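5' nucleotidase family protein (Staphylococcus aureus subsp. aureus, PDB 4Q7F) belongs to the 5' nucleotidase family, pairing a calcineurin-like metallophosphoesterase domain that holds manganese and magnesium with a C-terminal 5'-nucleotidase domain. Local coordinates at residues 183-192 with 228-236; 200-210 with 239-250. All coordinates share one frame; numbering follows the deposited sequence.

Interaction 1 (183-192 with 228-236)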
loop_
_atom_site.group_PDB
_atom_site.type_symbol
_atom_site.label_atom_id
_atom_site.label_comp_id
_atom_site.label_asym_id
_atom_site.label_seq_id
_atom_site.Cartn_x
_atom_site.Cartn_y
_atom_site.Cartn_z
ATOM N N SER A 183 -0.364 -15.586 -11.853
ATOM C CA SER A 183 -1.383 -14.667 -12.350
ATOM C C SER A 183 -2.757 -14.982 -11.737
ATOM O O SER A 183 -3.193 -16.135 -11.771
ATOM C CB SER A 183 -1.501 -14.819 -13.860
ATOM O OG SER A 183 -2.711 -14.250 -14.326
ATOM N N ALA A 184 -3.432 -13.966 -11.204
ATOM C CA ALA A 184 -4.761 -14.142 -10.621
ATOM C C ALA A 184 -5.743 -14.526 -11.715
ATOM O O ALA A 184 -6.647 -15.317 -11.486
ATOM C CB ALA A 184 -5.224 -12.882 -9.915
ATOM N N PHE A 185 -5.547 -13.987 -12.910
ATOM C CA PHE A 185 -6.405 -14.325 -14.037
ATOM C C PHE A 185 -6.307 -15.809 -14.374
ATOM O O PHE A 185 -7.329 -16.478 -14.591
ATOM C CB PHE A 185 -6.005 -13.517 -15.277
ATOM C CG PHE A 185 -6.814 -13.846 -16.501
ATOM C CD1 PHE A 185 -6.552 -14.989 -17.231
ATOM C CD2 PHE A 185 -7.834 -13.011 -16.921
ATOM C CE1 PHE A 185 -7.299 -15.304 -18.351
ATOM C CE2 PHE A 185 -8.578 -13.313 -18.049
ATOM C CZ PHE A 185 -8.312 -14.463 -18.764
ATOM N N GLU A 186 -5.076 -16.316 -14.448
ATOM C CA GLU A 186 -4.848 -17.721 -14.823
ATOM C C GLU A 186 -5.383 -18.698 -13.788
ATOM O O GLU A 186 -5.982 -19.707 -14.142
ATOM C CB GLU A 186 -3.369 -17.999 -15.068
ATOM C CG GLU A 186 -2.781 -17.225 -16.237
ATOM C CD GLU A 186 -1.316 -17.533 -16.463
ATOM O OE1 GLU A 186 -0.809 -18.529 -15.889
ATOM O OE2 GLU A 186 -0.678 -16.777 -17.224
ATOM N N ILE A 187 -5.155 -18.410 -12.513
ATOM C CA ILE A 187 -5.650 -19.299 -11.462
ATOM C C ILE A 187 -7.184 -19.283 -11.439
ATOM O O ILE A 187 -7.822 -20.326 -11.259
ATOM C CB ILE A 187 -5.046 -18.950 -10.093
ATOM C CG1 ILE A 187 -3.528 -19.140 -10.129
ATOM C CG2 ILE A 187 -5.658 -19.807 -8.996
ATOM C CD1 ILE A 187 -3.061 -20.515 -10.583
ATOM N N LEU A 188 -7.775 -18.106 -11.618
ATOM C CA LEU A 188 -9.222 -18.001 -11.657
ATOM C C LEU A 188 -9.751 -18.827 -12.821
ATOM O O LEU A 188 -10.652 -19.648 -12.646
ATOM C CB LEU A 188 -9.685 -16.540 -11.799
ATOM C CG LEU A 188 -11.206 -16.335 -11.919
ATOM C CD1 LEU A 188 -11.934 -16.910 -10.718
ATOM C CD2 LEU A 188 -11.516 -14.856 -12.065
ATOM N N GLN A 189 -9.178 -18.599 -14.002
ATOM C CA GLN A 189 -9.565 -19.305 -15.215
ATOM C C GLN A 189 -9.545 -20.819 -15.042
ATOM O O GLN A 189 -10.417 -21.530 -15.546
ATOM C CB GLN A 189 -8.618 -18.935 -16.355
ATOM C CG GLN A 189 -8.973 -19.610 -17.672
ATOM C CD GLN A 189 -8.075 -19.171 -18.801
ATOM O OE1 GLN A 189 -8.548 -18.811 -19.868
ATOM N NE2 GLN A 189 -6.774 -19.174 -18.562
ATOM N N GLN A 190 -8.537 -21.300 -14.332
ATOM C CA GLN A 190 -8.375 -22.724 -14.110
ATOM C C GLN A 190 -9.365 -23.276 -13.073
ATOM O O GLN A 190 -9.844 -24.387 -13.225
ATOM C CB GLN A 190 -6.922 -23.009 -13.733
ATOM C CG GLN A 190 -5.968 -22.678 -14.884
ATOM C CD GLN A 190 -4.517 -22.574 -14.460
ATOM O OE1 GLN A 190 -4.127 -23.081 -13.409
ATOM N NE2 GLN A 190 -3.705 -21.919 -15.286
ATOM N N TYR A 191 -9.689 -22.486 -12.047
ATOM C CA TYR A 191 -10.638 -22.909 -11.007
ATOM C C TYR A 191 -12.126 -22.786 -11.351
ATOM O O TYR A 191 -12.943 -23.546 -10.823
ATOM C CB TYR A 191 -10.421 -22.122 -9.720
ATOM C CG TYR A 191 -9.510 -22.756 -8.702
ATOM C CD1 TYR A 191 -10.028 -23.610 -7.728
ATOM C CD2 TYR A 191 -8.158 -22.466 -8.667
ATOM C CE1 TYR A 191 -9.211 -24.171 -6.765
ATOM C CE2 TYR A 191 -7.332 -23.021 -7.712
ATOM C CZ TYR A 191 -7.863 -23.865 -6.764
ATOM O OH TYR A 191 -7.042 -24.416 -5.814
ATOM N N LEU A 192 -12.492 -21.815 -12.185
ATOM C CA LEU A 192 -13.903 -21.624 -12.525
ATOM C C LEU A 192 -14.686 -22.879 -12.859
ATOM O O LEU A 192 -15.722 -23.115 -12.249
ATOM C CB LEU A 192 -14.109 -20.584 -13.615
ATOM C CG LEU A 192 -14.258 -19.177 -13.051
ATOM C CD1 LEU A 192 -14.250 -18.160 -14.175
ATOM C CD2 LEU A 192 -15.532 -19.055 -12.233
ATOM N N GLU A 228 -5.258 -7.149 -12.500
ATOM C CA GLU A 228 -5.879 -7.968 -13.533
ATOM C C GLU A 228 -7.399 -8.041 -13.403
ATOM O O GLU A 228 -8.028 -8.907 -14.007
ATOM C CB GLU A 228 -5.343 -9.398 -13.411
ATOM C CG GLU A 228 -3.837 -9.524 -13.243
ATOM C CD GLU A 228 -3.390 -10.966 -13.083
ATOM O OE1 GLU A 228 -3.633 -11.768 -14.000
ATOM O OE2 GLU A 228 -2.759 -11.294 -12.064
ATOM N N GLY A 229 -7.988 -7.147 -12.618
ATOM C CA GLY A 229 -9.423 -7.176 -12.365
ATOM C C GLY A 229 -10.305 -7.024 -13.591
ATOM O O GLY A 229 -11.335 -7.694 -13.707
ATOM N N TYR A 230 -9.916 -6.145 -14.511
ATOM C CA TYR A 230 -10.724 -5.937 -15.703
ATOM C C TYR A 230 -10.719 -7.180 -16.588
ATOM O O TYR A 230 -11.778 -7.652 -17.013
ATOM C CB TYR A 230 -10.279 -4.716 -16.501
ATOM C CG TYR A 230 -11.217 -4.434 -17.642
ATOM C CD1 TYR A 230 -11.053 -5.060 -18.877
ATOM C CD2 TYR A 230 -12.282 -3.563 -17.484
ATOM C CE1 TYR A 230 -11.930 -4.825 -19.921
ATOM C CE2 TYR A 230 -13.159 -3.308 -18.529
ATOM C CZ TYR A 230 -12.982 -3.945 -19.740
ATOM O OH TYR A 230 -13.860 -3.695 -20.767
ATOM N N ALA A 231 -9.531 -7.710 -16.862
ATOM C CA ALA A 231 -9.406 -8.907 -17.691
ATOM C C ALA A 231 -10.208 -10.062 -17.075
ATOM O O ALA A 231 -10.790 -10.869 -17.789
ATOM C CB ALA A 231 -7.952 -9.294 -17.849
HETATM N N MSE A 232 -10.228 -10.133 -15.750
HETATM C CA MSE A 232 -10.976 -11.189 -15.045
HETATM C C MSE A 232 -12.469 -11.049 -15.280
HETATM O O MSE A 232 -13.154 -12.022 -15.625
HETATM C CB MSE A 232 -10.611 -11.152 -13.569
HETATM C CG MSE A 232 -9.231 -11.758 -13.331
HETATM SE SE MSE A 232 -8.445 -11.032 -11.661
HETATM C CE MSE A 232 -9.048 -12.515 -10.513
ATOM N N LEU A 233 -12.997 -9.844 -15.104
ATOM C CA LEU A 233 -14.423 -9.605 -15.346
ATOM C C LEU A 233 -14.772 -9.768 -16.824
ATOM O O LEU A 233 -15.719 -10.473 -17.174
ATOM C CB LEU A 233 -14.825 -8.206 -14.864
ATOM C CG LEU A 233 -14.915 -8.018 -13.353
ATOM C CD1 LEU A 233 -14.923 -6.546 -12.991
ATOM C CD2 LEU A 233 -16.150 -8.717 -12.814
ATOM N N GLU A 234 -14.001 -9.106 -17.681
ATOM C CA GLU A 234 -14.204 -9.160 -19.116
ATOM C C GLU A 234 -14.335 -10.606 -19.607
ATOM O O GLU A 234 -15.176 -10.902 -20.447
ATOM C CB GLU A 234 -13.034 -8.473 -19.837
ATOM C CG GLU A 234 -13.100 -8.511 -21.361
ATOM C CD GLU A 234 -11.833 -7.977 -22.030
ATOM O OE1 GLU A 234 -11.957 -7.297 -23.063
ATOM O OE2 GLU A 234 -10.711 -8.216 -21.529
ATOM N N ALA A 235 -13.501 -11.496 -19.081
ATOM C CA ALA A 235 -13.506 -12.892 -19.487
ATOM C C ALA A 235 -14.499 -13.762 -18.731
ATOM O O ALA A 235 -15.103 -14.667 -19.326
ATOM C CB ALA A 235 -12.113 -13.475 -19.324
ATOM N N PHE A 236 -14.686 -13.504 -17.437
ATOM C CA PHE A 236 -15.530 -14.389 -16.631
ATOM C C PHE A 236 -16.746 -13.794 -15.904
ATOM O O PHE A 236 -17.337 -14.475 -15.064
ATOM C CB PHE A 236 -14.635 -15.105 -15.608
ATOM C CG PHE A 236 -13.417 -15.705 -16.215
ATOM C CD1 PHE A 236 -13.529 -16.743 -17.137
ATOM C CD2 PHE A 236 -12.154 -15.236 -15.888
ATOM C CE1 PHE A 236 -12.399 -17.294 -17.724
ATOM C CE2 PHE A 236 -11.022 -15.789 -16.466
ATOM C CZ PHE A 236 -11.142 -16.815 -17.389
#
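The carboxylate of Glu228 grips the first turn of helix 184-192 with three hydrogen bonds. Its OE1 accepts from Ser183 OG at 2.7 Å, through the syn lone pair, and from Phe185 N at 3.1 Å, which comes from above the carboxylate plane; its OE2 takes Ala184 N at 2.9 Å. Ser183 is the N-cap: with its hydroxyl anti to the backbone N (chi1 163°), OG also accepts from Glu186 N at 3.1 Å while donating to Glu228, a double role that suits serine.

Beyond this polar end the contact is mainly apolar. The Phe185 ring is a knob among Ala231, Met232, Ala235 and Phe236, its CE2 3.8 Å from Ala235 CB; the two alanines are small enough to admit it. Phe236 is the reciprocal knob, sitting among Phe185, Leu188, Gln189 and Leu192, and the two rings meet with planes 44° apart. Selenomethionine Met232 bends so that CE reaches Leu188 CD2 at 3.7 Å.

Segments 184-192 and 229-236 run in the same general direction, their axes 9.7 Å apart at closest and crossing at -25°; Leu188 and Met232 also touch Leu162 of the sheet beneath. A carboxylate receiving N-H groups at a helix start probably gains from the helix dipole, which would favour its ionised form.

Interaction 2 (200-210 with 239-250). With MG (magnesium ion), chain B; MN (manganese (II) ion), chain C.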
loop_
_atom_site.group_PDB
_atom_site.type_symbol
_atom_site.label_atom_id
_atom_site.label_comp_id
_atom_site.label_asym_id
_atom_site.label_seq_id
_atom_site.Cartn_x
_atom_site.Cartn_y
_atom_site.Cartn_z
ATOM N N ASP A 200 -23.381 -22.674 -6.981
ATOM C CA ASP A 200 -24.364 -21.903 -7.735
ATOM C C ASP A 200 -23.987 -20.433 -7.742
ATOM O O ASP A 200 -24.302 -19.712 -8.691
ATOM C CB ASP A 200 -25.729 -22.050 -7.090
ATOM C CG ASP A 200 -26.164 -23.492 -6.983
ATOM O OD1 ASP A 200 -26.455 -24.108 -8.028
ATOM O OD2 ASP A 200 -26.234 -23.991 -5.846
ATOM N N ILE A 201 -23.330 -19.993 -6.669
ATOM C CA ILE A 201 -22.883 -18.609 -6.533
ATOM C C ILE A 201 -21.376 -18.565 -6.339
ATOM O O ILE A 201 -20.821 -19.299 -5.510
ATOM C CB ILE A 201 -23.564 -17.911 -5.338
ATOM C CG1 ILE A 201 -25.085 -17.907 -5.522
ATOM C CG2 ILE A 201 -23.034 -16.483 -5.173
ATOM C CD1 ILE A 201 -25.566 -17.098 -6.712
ATOM N N ILE A 202 -20.725 -17.683 -7.095
ATOM C CA ILE A 202 -19.274 -17.526 -7.044
ATOM C C ILE A 202 -18.872 -16.125 -6.607
ATOM O O ILE A 202 -19.350 -15.128 -7.146
ATOM C CB ILE A 202 -18.651 -17.858 -8.406
ATOM C CG1 ILE A 202 -18.839 -19.363 -8.666
ATOM C CG2 ILE A 202 -17.171 -17.479 -8.423
ATOM C CD1 ILE A 202 -18.615 -19.792 -10.089
ATOM N N VAL A 203 -17.981 -16.088 -5.622
ATOM C CA VAL A 203 -17.471 -14.868 -5.045
ATOM C C VAL A 203 -15.964 -14.888 -5.165
ATOM O O VAL A 203 -15.306 -15.806 -4.681
ATOM C CB VAL A 203 -17.824 -14.774 -3.540
ATOM C CG1 VAL A 203 -17.254 -13.505 -2.905
ATOM C CG2 VAL A 203 -19.327 -14.844 -3.336
ATOM N N VAL A 204 -15.425 -13.888 -5.854
ATOM C CA VAL A 204 -14.001 -13.738 -5.998
ATOM C C VAL A 204 -13.526 -12.624 -5.070
ATOM O O VAL A 204 -14.040 -11.492 -5.148
ATOM C CB VAL A 204 -13.613 -13.341 -7.438
ATOM C CG1 VAL A 204 -12.119 -13.088 -7.508
ATOM C CG2 VAL A 204 -14.023 -14.421 -8.430
ATOM N N CYS A 205 -12.580 -12.931 -4.186
ATOM C CA CYS A 205 -11.988 -11.911 -3.311
ATOM C C CYS A 205 -10.549 -11.752 -3.752
ATOM O O CYS A 205 -9.679 -12.559 -3.424
ATOM C CB CYS A 205 -12.047 -12.257 -1.834
ATOM S SG CYS A 205 -13.712 -12.378 -1.168
ATOM N N TYR A 206 -10.316 -10.687 -4.504
ATOM C CA TYR A 206 -9.027 -10.404 -5.090
ATOM C C TYR A 206 -8.375 -9.195 -4.472
ATOM O O TYR A 206 -8.926 -8.102 -4.531
ATOM C CB TYR A 206 -9.266 -10.169 -6.582
ATOM C CG TYR A 206 -8.086 -9.692 -7.404
ATOM C CD1 TYR A 206 -6.838 -10.306 -7.318
ATOM C CD2 TYR A 206 -8.259 -8.690 -8.352
ATOM C CE1 TYR A 206 -5.785 -9.890 -8.123
ATOM C CE2 TYR A 206 -7.220 -8.269 -9.150
ATOM C CZ TYR A 206 -5.986 -8.870 -9.037
ATOM O OH TYR A 206 -4.971 -8.436 -9.848
ATOM N N HIS A 207 -7.224 -9.384 -3.829
ATOM C CA HIS A 207 -6.522 -8.252 -3.325
ATOM C C HIS A 207 -5.734 -7.684 -4.508
ATOM O O HIS A 207 -4.576 -7.983 -4.675
ATOM C CB HIS A 207 -5.567 -8.555 -2.205
ATOM C CG HIS A 207 -4.985 -7.309 -1.637
ATOM N ND1 HIS A 207 -5.612 -6.596 -0.649
ATOM C CD2 HIS A 207 -3.915 -6.572 -2.013
ATOM C CE1 HIS A 207 -4.915 -5.511 -0.379
ATOM N NE2 HIS A 207 -3.886 -5.470 -1.195
ATOM N N GLY A 208 -6.431 -6.918 -5.335
ATOM C CA GLY A 208 -5.881 -6.299 -6.519
ATOM C C GLY A 208 -7.022 -5.460 -7.064
ATOM O O GLY A 208 -8.161 -5.538 -6.542
ATOM N N GLY A 209 -6.746 -4.685 -8.105
ATOM C CA GLY A 209 -7.755 -3.797 -8.675
ATOM C C GLY A 209 -7.956 -3.865 -10.177
ATOM O O GLY A 209 -7.785 -4.922 -10.801
ATOM N N PHE A 210 -8.299 -2.715 -10.755
ATOM C CA PHE A 210 -8.634 -2.622 -12.160
ATOM C C PHE A 210 -7.614 -1.818 -12.937
ATOM O O PHE A 210 -7.279 -0.685 -12.572
ATOM C CB PHE A 210 -10.033 -2.028 -12.319
ATOM C CG PHE A 210 -11.070 -2.775 -11.540
ATOM C CD1 PHE A 210 -11.439 -4.055 -11.926
ATOM C CD2 PHE A 210 -11.613 -2.243 -10.387
ATOM C CE1 PHE A 210 -12.366 -4.776 -11.193
ATOM C CE2 PHE A 210 -12.549 -2.964 -9.642
ATOM C CZ PHE A 210 -12.920 -4.232 -10.047
ATOM N N ASP A 239 -19.996 -15.825 -14.936
ATOM C CA ASP A 239 -19.849 -16.882 -13.938
ATOM C C ASP A 239 -19.504 -16.350 -12.539
ATOM O O ASP A 239 -19.409 -17.119 -11.583
ATOM C CB ASP A 239 -18.766 -17.852 -14.404
ATOM C CG ASP A 239 -19.137 -18.553 -15.708
ATOM O OD1 ASP A 239 -20.328 -18.873 -15.890
ATOM O OD2 ASP A 239 -18.243 -18.801 -16.537
ATOM N N ILE A 240 -19.318 -15.037 -12.431
ATOM C CA ILE A 240 -18.983 -14.393 -11.163
ATOM C C ILE A 240 -20.165 -13.537 -10.727
ATOM O O ILE A 240 -20.654 -12.684 -11.477
ATOM C CB ILE A 240 -17.748 -13.475 -11.286
ATOM C CG1 ILE A 240 -16.544 -14.250 -11.828
ATOM C CG2 ILE A 240 -17.425 -12.873 -9.937
ATOM C CD1 ILE A 240 -15.343 -13.387 -12.172
ATOM N N ASP A 241 -20.616 -13.780 -9.505
ATOM C CA ASP A 241 -21.729 -13.057 -8.928
ATOM C C ASP A 241 -21.215 -11.857 -8.123
ATOM O O ASP A 241 -21.772 -10.768 -8.203
ATOM C CB ASP A 241 -22.533 -14.030 -8.060
ATOM C CG ASP A 241 -23.091 -15.193 -8.879
ATOM O OD1 ASP A 241 -23.938 -14.944 -9.751
ATOM O OD2 ASP A 241 -22.676 -16.345 -8.670
ATOM N N ILE A 242 -20.147 -12.058 -7.361
ATOM C CA ILE A 242 -19.580 -10.986 -6.554
ATOM C C ILE A 242 -18.072 -10.934 -6.786
ATOM O O ILE A 242 -17.376 -11.962 -6.695
ATOM C CB ILE A 242 -19.875 -11.172 -5.051
ATOM C CG1 ILE A 242 -21.385 -11.355 -4.808
ATOM C CG2 ILE A 242 -19.371 -9.985 -4.254
ATOM C CD1 ILE A 242 -21.754 -11.532 -3.346
ATOM N N PHE A 243 -17.576 -9.739 -7.085
ATOM C CA PHE A 243 -16.153 -9.532 -7.380
ATOM C C PHE A 243 -15.643 -8.481 -6.401
ATOM O O PHE A 243 -15.878 -7.268 -6.575
ATOM C CB PHE A 243 -15.971 -9.098 -8.836
ATOM C CG PHE A 243 -14.561 -9.252 -9.356
ATOM C CD1 PHE A 243 -14.082 -10.499 -9.738
ATOM C CD2 PHE A 243 -13.729 -8.158 -9.502
ATOM C CE1 PHE A 243 -12.790 -10.650 -10.227
ATOM C CE2 PHE A 243 -12.437 -8.305 -9.983
ATOM C CZ PHE A 243 -11.964 -9.552 -10.347
ATOM N N ILE A 244 -14.994 -8.969 -5.344
ATOM C CA ILE A 244 -14.444 -8.142 -4.282
ATOM C C ILE A 244 -13.004 -7.826 -4.617
ATOM O O ILE A 244 -12.230 -8.725 -4.960
ATOM C CB ILE A 244 -14.612 -8.853 -2.908
ATOM C CG1 ILE A 244 -16.085 -8.780 -2.514
ATOM C CG2 ILE A 244 -13.748 -8.233 -1.809
ATOM C CD1 ILE A 244 -16.460 -9.555 -1.245
ATOM N N THR A 245 -12.666 -6.538 -4.554
ATOM C CA THR A 245 -11.334 -6.057 -4.880
ATOM C C THR A 245 -10.762 -5.126 -3.806
ATOM O O THR A 245 -11.440 -4.754 -2.861
ATOM C CB THR A 245 -11.333 -5.332 -6.242
ATOM O OG1 THR A 245 -12.157 -4.166 -6.188
ATOM C CG2 THR A 245 -11.808 -6.249 -7.324
ATOM N N GLY A 246 -9.499 -4.746 -3.966
ATOM C CA GLY A 246 -8.824 -3.870 -3.003
ATOM C C GLY A 246 -7.555 -3.350 -3.639
ATOM O O GLY A 246 -7.522 -3.124 -4.856
ATOM N N HIS A 247 -6.524 -3.144 -2.811
ATOM C CA HIS A 247 -5.178 -2.762 -3.249
ATOM C C HIS A 247 -4.978 -1.359 -3.765
ATOM O O HIS A 247 -3.968 -0.728 -3.445
ATOM C CB HIS A 247 -4.674 -3.759 -4.314
ATOM C CG HIS A 247 -3.288 -3.494 -4.799
ATOM N ND1 HIS A 247 -2.189 -3.566 -3.971
ATOM C CD2 HIS A 247 -2.809 -3.199 -6.032
ATOM C CE1 HIS A 247 -1.100 -3.317 -4.665
ATOM N NE2 HIS A 247 -1.446 -3.089 -5.918
ATOM N N GLN A 248 -5.909 -0.883 -4.589
ATOM C CA GLN A 248 -5.797 0.443 -5.150
ATOM C C GLN A 248 -6.391 1.513 -4.241
ATOM O O GLN A 248 -6.207 2.692 -4.513
ATOM C CB GLN A 248 -6.452 0.486 -6.528
ATOM C CG GLN A 248 -5.753 -0.359 -7.593
ATOM C CD GLN A 248 -6.528 -0.342 -8.913
ATOM O OE1 GLN A 248 -7.748 -0.486 -8.918
ATOM N NE2 GLN A 248 -5.829 -0.151 -10.021
ATOM N N HIS A 249 -7.109 1.108 -3.172
ATOM C CA HIS A 249 -7.704 2.058 -2.224
ATOM C C HIS A 249 -8.789 2.936 -2.862
ATOM O O HIS A 249 -9.056 4.058 -2.412
ATOM C CB HIS A 249 -6.633 2.949 -1.624
ATOM C CG HIS A 249 -5.561 2.210 -0.899
ATOM N ND1 HIS A 249 -4.608 2.851 -0.144
ATOM C CD2 HIS A 249 -5.344 0.887 -0.733
ATOM C CE1 HIS A 249 -3.807 1.952 0.400
ATOM N NE2 HIS A 249 -4.257 0.755 0.091
ATOM N N ARG A 250 -9.399 2.438 -3.920
ATOM C CA ARG A 250 -10.465 3.156 -4.592
ATOM C C ARG A 250 -11.815 2.776 -3.981
ATOM O O ARG A 250 -11.920 1.751 -3.299
ATOM C CB ARG A 250 -10.453 2.785 -6.056
ATOM C CG ARG A 250 -9.152 3.157 -6.742
ATOM C CD ARG A 250 -9.017 2.445 -8.063
ATOM N NE ARG A 250 -9.950 2.975 -9.038
ATOM C CZ ARG A 250 -10.042 2.552 -10.293
ATOM N NH1 ARG A 250 -9.291 1.543 -10.719
ATOM N NH2 ARG A 250 -10.919 3.114 -11.113
HETATM MG MG MG B . -2.056 -3.698 -1.469
HETATM MN MN MN C . -3.156 -1.275 0.582
HETATM O O HOH W 1 -9.375 1.349 -13.684
HETATM O O HOH W 2 -2.189 -1.384 -1.461
HETATM O O HOH W 3 -1.076 -0.015 0.374
#
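His207 and His247 approach crosswise, their ring planes 66° apart, and turn nitrogens onto one magnesium ion lying in the plane of both: His207 NE2 at 2.6 Å and His247 ND1 at 2.5 Å. His247 N lies over one face of the His207 ring. Asp72 and Asn109 complete the protein ligands; Asn70 O holds His207 ND1, and Glu226 is the outside polar partner of His247. Next door, His249 NE2 binds manganese, and Asp72 and a water bridge the two ions.

His207 closes strand 201-207, and His247 and His249 lie in the loop following strand 242-244, its parallel neighbour in a beta-alpha-beta unit with helix 229-236; loops beyond such strand ends carry metal ligands in calcineurin-like phosphoesterases. Parallel-ladder hydrogen bonds run from Val204 N to Ile242 O and from Ile244 N to Val204 O, the latter 2.7 Å long. Beta-branched Val203, Val204 and Ile242 suit extended strands, and Val203 runs alongside Ile242. On the helix-facing side the flat Phe243 ring covers Val204, CD1 lying 3.7 Å from Val204 CB.

The Phe210 and Phe243 side chains overlap from opposed directions, Phe210 CE1 3.7 Å from Phe243 CE2. An amide offers both acceptor and donor, so Gln248 serves both backbone polar atoms of Phe210: OE1 accepts from Phe210 N at 2.9 Å and NE2 donates to Phe210 O at 3.0 Å. Arg250 NH1 reaches the same OE1 from the opposite face of the amide.

In the fold
The segments of interactions 1 and 2 alternate along the chain: helix 184-198, strand 201-207, helix 229-236, then strand 242-244. Their centres lie about 10 Å apart within the calcineurin-like phosphoesterase domain. Interaction 2 joins two central strands of a mixed sheet, and the helices paired in interaction 1 pack on one face of it, Ala184 and Met232 against Tyr206. The link is polar as well: Tyr206 OH lies 3.0 Å from Glu228 N, a probable hydrogen bond, and Gly229 N probably bonds to Gly209 O. Thus the residues starting helix 229-236 are tied to the strand end and following loop near the metal-binding histidines.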